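Local atomic coordinates of competence protein ComEA-related protein (Thermus thermophilus, PDB entry 2DUY), a protein that is of unknown precise role but probably binds DNA through its helix-hairpin-helix motifs. Residues D54-K57 with G62-T65. Numbering follows the deposited sequence.
Sequences DLLK and GPAT
The flat peptide group joining Gly-62 to Pro-63 offers one face to Leu-56, whose CD2 methyl sits almost straight above the C-N bond, 4.3 Å from Pro-63 N and 4.4 Å from Gly-62 C. Ala-64 and Thr-65, in the first turn of the helix, lie on the other side of this plane. At the edge on the Pro-63 N side, the pyrrolidine ring extends the same surface; CG is the ring atom that leaves the plane toward the leucine, and it comes within 4.4 Å of Leu-56 CD2. Toward 62-65, one branch of Leu-56 does the touching; with CD1 extended anti to CA (chi2 178°), CD2 is the methyl turned to the proline. The contact is apolar and light, with no hydrogen bond across it and just 70 Å² buried at the surface. Such an arrangement illustrates the helix-hairpin-helix motif, here with the 3-10 turn 54-57 on one side of the hairpin and helix 63-69 on the other. In relatives, the hairpin and the start of the second helix approach the DNA backbone, and the same may hold here. Gly-62 occupies the N-cap, its O accepting a weak bond from Thr-65 N at 3.0 Å, which comes from the helix side, well off the peptide plane. Leu-56 and the buried Leu-55 both touch Leu-66 further along helix 63-69, and Leu-55 also meets Ile-61 and Leu-21.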
loop_
_atom_site.group_PDB
_atom_site.type_symbol
_atom_site.label_atom_id
_atom_site.label_comp_id
_atom_site.label_asym_id
_atom_site.label_seq_id
_atom_site.Cartn_x
_atom_site.Cartn_y
_atom_site.Cartn_z
ATOM N N ASP A 54 -7.139 5.183 5.106
ATOM C CA ASP A 54 -7.387 4.129 6.083
ATOM C C ASP A 54 -6.116 3.311 6.300
ATOM O O ASP A 54 -6.043 2.498 7.216
ATOM C CB ASP A 54 -8.540 3.211 5.648
ATOM C CG ASP A 54 -9.898 3.906 5.701
ATOM O OD1 ASP A 54 -10.086 4.818 6.530
ATOM O OD2 ASP A 54 -10.797 3.522 4.927
ATOM N N LEU A 55 -5.108 3.535 5.466
ATOM C CA LEU A 55 -3.846 2.815 5.609
ATOM C C LEU A 55 -3.199 3.157 6.949
ATOM O O LEU A 55 -2.315 2.434 7.429
ATOM C CB LEU A 55 -2.909 3.182 4.463
ATOM C CG LEU A 55 -1.732 2.261 4.177
ATOM C CD1 LEU A 55 -2.236 0.825 3.889
ATOM C CD2 LEU A 55 -0.980 2.821 2.971
ATOM N N LEU A 56 -3.639 4.252 7.562
ATOM C CA LEU A 56 -3.092 4.644 8.856
ATOM C C LEU A 56 -3.466 3.641 9.949
ATOM O O LEU A 56 -2.979 3.749 11.078
ATOM C CB LEU A 56 -3.557 6.053 9.250
ATOM C CG LEU A 56 -2.909 7.176 8.432
ATOM C CD1 LEU A 56 -3.454 8.529 8.859
ATOM C CD2 LEU A 56 -1.387 7.127 8.641
ATOM N N LYS A 57 -4.323 2.673 9.631
ATOM C CA LYS A 57 -4.672 1.662 10.632
ATOM C C LYS A 57 -3.624 0.551 10.655
ATOM O O LYS A 57 -3.625 -0.286 11.555
ATOM C CB LYS A 57 -6.037 1.032 10.348
ATOM C CG LYS A 57 -6.062 0.061 9.183
ATOM C CD LYS A 57 -7.375 -0.712 9.164
ATOM C CE LYS A 57 -7.979 -0.757 7.778
ATOM N NZ LYS A 57 -9.278 -1.497 7.776
ATOM N N GLY A 62 3.580 5.174 8.996
ATOM C CA GLY A 62 3.432 6.514 9.530
ATOM C C GLY A 62 3.016 7.487 8.447
ATOM O O GLY A 62 3.022 7.145 7.266
ATOM N N PRO A 63 2.647 8.718 8.817
ATOM C CA PRO A 63 2.229 9.729 7.845
ATOM C C PRO A 63 3.288 10.038 6.792
ATOM O O PRO A 63 2.958 10.342 5.656
ATOM C CB PRO A 63 1.917 10.934 8.726
ATOM C CG PRO A 63 1.401 10.293 9.971
ATOM C CD PRO A 63 2.410 9.191 10.193
ATOM N N ALA A 64 4.559 9.968 7.174
ATOM C CA ALA A 64 5.636 10.250 6.228
ATOM C C ALA A 64 5.685 9.137 5.195
ATOM O O ALA A 64 5.994 9.369 4.025
ATOM C CB ALA A 64 6.980 10.352 6.961
ATOM N N THR A 65 5.387 7.924 5.645
ATOM C CA THR A 65 5.387 6.762 4.768
ATOM C C THR A 65 4.238 6.918 3.801
ATOM O O THR A 65 4.393 6.769 2.594
ATOM C CB THR A 65 5.139 5.462 5.536
ATOM O OG1 THR A 65 6.112 5.314 6.574
ATOM C CG2 THR A 65 5.227 4.273 4.592
#